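Local coordinates for protein transcriptional regulator, AsnC family (PDB 3I4P) that probably regulates transcription as an Lrp/AsnC-family protein, binding specific DNA sequences through a winged helix-turn-helix domain, and also binds calcium, at residues Y116-F119 against Y120-I124. Residues are numbered along the deposited sequence; the frame is centred on the assembly and turned at random.
Sequences YDAF and YKRMI
Tyr120 N donates to Tyr116 O at 2.9 Å in a nearly straight hydrogen bond (174° at the hydrogen), one rung of the i to i+4 ladder of helix 113-126. Met123 N to Phe119 O matches it in length, whereas the Arg122 N to Ala118 O rung is longer, 3.3 Å, and comes from above the carbonyl plane. Outside this ladder, Asp117 OD2 makes a long salt bridge, 3.5 Å, to NZ of Lys121, while OD1 pairs with Arg97 of a neighbouring subunit. With its CG anti to the carbonyl carbon (chi1 -53°), Lys121 sets that atom 3.3 Å from Asp117 O; bends further out bring NZ back to OD2.

On the inner side of the helix, Phe119 and the selenomethionine Met123 form a Met-aromatic contact: SE lies 4.0 Å from CZ of Phe119 and approaches the ring obliquely, 56° off its normal. Anti at both chi1 and chi2, the Met123 chain runs straight as far as SE and bends only beyond it. Arg122 lays one face of its guanidinium over the Phe119 backbone, with NH2 3.7 Å from Phe119 CA and at the phenyl edge; NH2 also bridges to Glu91. Tyr116 sets its OH 3.9 Å from CD1 of Tyr120 and hydrogen-bonds Ser134.

Tyr116, Phe119 and Met123 thus pack the helix onto the sheet of the ligand-binding domain, touching Val108 and Leu106, while Tyr120 reaches Val132 of the calcium site. With the same Arg97 close to Lys121 as well, the Asp117 carboxylate probably offsets two neighbouring positive charges where subunits meet.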
ATOM      1  N   TYR A 116       1.909  14.926 -21.845  1.00 26.01           N
ATOM      2  CA  TYR A 116       1.096  14.063 -20.994  1.00 26.53           C
ATOM      3  C   TYR A 116       0.223  14.866 -20.102  1.00 25.80           C
ATOM      4  O   TYR A 116      -0.957  14.557 -19.972  1.00 26.09           O
ATOM      5  CB  TYR A 116       1.895  13.091 -20.106  1.00 26.81           C
ATOM      6  CG  TYR A 116       0.947  12.272 -19.253  1.00 27.39           C
ATOM      7  CD1 TYR A 116       0.155  11.284 -19.838  1.00 31.50           C
ATOM      8  CD2 TYR A 116       0.800  12.506 -17.888  1.00 29.38           C
ATOM      9  CE1 TYR A 116      -0.745  10.535 -19.085  1.00 31.60           C
ATOM     10  CE2 TYR A 116      -0.099  11.741 -17.121  1.00 30.01           C
ATOM     11  CZ  TYR A 116      -0.857  10.775 -17.747  1.00 29.95           C
ATOM     12  OH  TYR A 116      -1.746  10.027 -17.070  1.00 33.95           O
ATOM     13  N   ASP A 117       0.819  15.843 -19.428  1.00 25.81           N
ATOM     14  CA  ASP A 117       0.043  16.793 -18.617  1.00 25.62           C
ATOM     15  C   ASP A 117      -1.165  17.371 -19.390  1.00 25.33           C
ATOM     16  O   ASP A 117      -2.276  17.317 -18.895  1.00 25.03           O
ATOM     17  CB  ASP A 117       0.932  17.898 -18.061  1.00 25.67           C
ATOM     18  CG  ASP A 117       0.225  18.741 -16.997  1.00 26.56           C
ATOM     19  OD1 ASP A 117      -0.567  18.205 -16.197  1.00 28.72           O
ATOM     20  OD2 ASP A 117       0.459  19.959 -16.955  1.00 31.88           O
ATOM     21  N   ALA A 118      -0.960  17.859 -20.613  1.00 26.12           N
ATOM     22  CA  ALA A 118      -2.072  18.443 -21.413  1.00 27.06           C
ATOM     23  C   ALA A 118      -3.094  17.386 -21.878  1.00 27.58           C
ATOM     24  O   ALA A 118      -4.269  17.702 -22.090  1.00 28.26           O
ATOM     25  CB  ALA A 118      -1.529  19.252 -22.614  1.00 26.36           C
ATOM     26  N   PHE A 119      -2.656  16.144 -22.054  1.00 27.92           N
ATOM     27  CA  PHE A 119      -3.577  15.061 -22.436  1.00 28.21           C
ATOM     28  C   PHE A 119      -4.512  14.774 -21.251  1.00 28.45           C
ATOM     29  O   PHE A 119      -5.736  14.732 -21.392  1.00 28.12           O
ATOM     30  CB  PHE A 119      -2.832  13.767 -22.844  1.00 28.23           C
ATOM     31  CG  PHE A 119      -3.665  12.508 -22.625  1.00 28.94           C
ATOM     32  CD1 PHE A 119      -4.664  12.155 -23.523  1.00 29.19           C
ATOM     33  CD2 PHE A 119      -3.495  11.728 -21.474  1.00 30.06           C
ATOM     34  CE1 PHE A 119      -5.483  11.038 -23.291  1.00 29.86           C
ATOM     35  CE2 PHE A 119      -4.298  10.600 -21.235  1.00 30.05           C
ATOM     36  CZ  PHE A 119      -5.288  10.247 -22.146  1.00 29.36           C
ATOM     37  N   TYR A 120      -3.882  14.552 -20.091  1.00 28.87           N
ATOM     38  CA  TYR A 120      -4.544  14.374 -18.814  1.00 28.45           C
ATOM     39  C   TYR A 120      -5.585  15.454 -18.523  1.00 28.25           C
ATOM     40  O   TYR A 120      -6.647  15.113 -18.052  1.00 28.28           O
ATOM     41  CB  TYR A 120      -3.510  14.357 -17.680  1.00 28.46           C
ATOM     42  CG  TYR A 120      -4.123  14.096 -16.339  1.00 28.26           C
ATOM     43  CD1 TYR A 120      -4.280  12.797 -15.887  1.00 29.35           C
ATOM     44  CD2 TYR A 120      -4.558  15.152 -15.513  1.00 31.52           C
ATOM     45  CE1 TYR A 120      -4.863  12.527 -14.659  1.00 31.13           C
ATOM     46  CE2 TYR A 120      -5.136  14.895 -14.258  1.00 32.05           C
ATOM     47  CZ  TYR A 120      -5.296  13.564 -13.854  1.00 32.33           C
ATOM     48  OH  TYR A 120      -5.855  13.228 -12.645  1.00 34.31           O
ATOM     49  N   LYS A 121      -5.270  16.731 -18.769  1.00 27.55           N
ATOM     50  CA  LYS A 121      -6.264  17.806 -18.577  1.00 28.07           C
ATOM     51  C   LYS A 121      -7.461  17.654 -19.502  1.00 26.55           C
ATOM     52  O   LYS A 121      -8.578  17.967 -19.088  1.00 26.11           O
ATOM     53  CB  LYS A 121      -5.724  19.225 -18.810  1.00 28.48           C
ATOM     54  CG  LYS A 121      -4.469  19.676 -18.054  1.00 31.39           C
ATOM     55  CD  LYS A 121      -4.653  19.805 -16.562  1.00 33.94           C
ATOM     56  CE  LYS A 121      -3.901  21.061 -16.023  1.00 34.64           C
ATOM     57  NZ  LYS A 121      -2.731  21.464 -16.855  1.00 33.31           N
ATOM     58  N   ARG A 122      -7.233  17.242 -20.750  1.00 25.18           N
ATOM     59  CA  ARG A 122      -8.343  17.041 -21.678  1.00 25.57           C
ATOM     60  C   ARG A 122      -9.196  15.853 -21.256  1.00 25.67           C
ATOM     61  O   ARG A 122     -10.413  15.940 -21.275  1.00 25.97           O
ATOM     62  CB  ARG A 122      -7.882  16.871 -23.132  1.00 25.88           C
ATOM     63  CG  ARG A 122      -7.279  18.119 -23.756  1.00 26.76           C
ATOM     64  CD  ARG A 122      -6.951  17.978 -25.260  1.00 29.72           C
ATOM     65  NE  ARG A 122      -6.241  16.730 -25.603  1.00 31.38           N
ATOM     66  CZ  ARG A 122      -4.908  16.586 -25.675  1.00 35.62           C
ATOM     67  NH1 ARG A 122      -4.061  17.605 -25.428  1.00 34.95           N
ATOM     68  NH2 ARG A 122      -4.403  15.388 -25.977  1.00 36.76           N
HETATM   69  N   MSE A 123      -8.558  14.770 -20.836  1.00 26.27           N
HETATM   70  CA  MSE A 123      -9.254  13.555 -20.378  1.00 27.15           C
HETATM   71  C   MSE A 123     -10.146  13.843 -19.189  1.00 27.38           C
HETATM   72  O   MSE A 123     -11.326  13.456 -19.169  1.00 26.60           O
HETATM   73  CB  MSE A 123      -8.268  12.430 -19.984  1.00 27.55           C
HETATM   74  CG  MSE A 123      -8.971  11.065 -19.695  1.00 29.89           C
HETATM   75 SE   MSE A 123      -7.809   9.598 -19.167  0.50 30.87          SE
HETATM   76  CE  MSE A 123      -7.327  10.230 -17.425  1.00 28.93           C
ATOM     77  N   ILE A 124      -9.580  14.539 -18.207  1.00 27.41           N
ATOM     78  CA  ILE A 124     -10.243  14.747 -16.944  1.00 27.56           C
ATOM     79  C   ILE A 124     -11.383  15.792 -17.083  1.00 28.23           C
ATOM     80  O   ILE A 124     -12.313  15.794 -16.279  1.00 28.16           O
ATOM     81  CB  ILE A 124      -9.166  15.078 -15.828  1.00 27.79           C
ATOM     82  CG1 ILE A 124      -9.377  14.226 -14.584  1.00 27.15           C
ATOM     83  CG2 ILE A 124      -9.095  16.557 -15.522  1.00 26.57           C
ATOM     84  CD1 ILE A 124      -9.144  12.761 -14.806  1.00 24.09           C
TER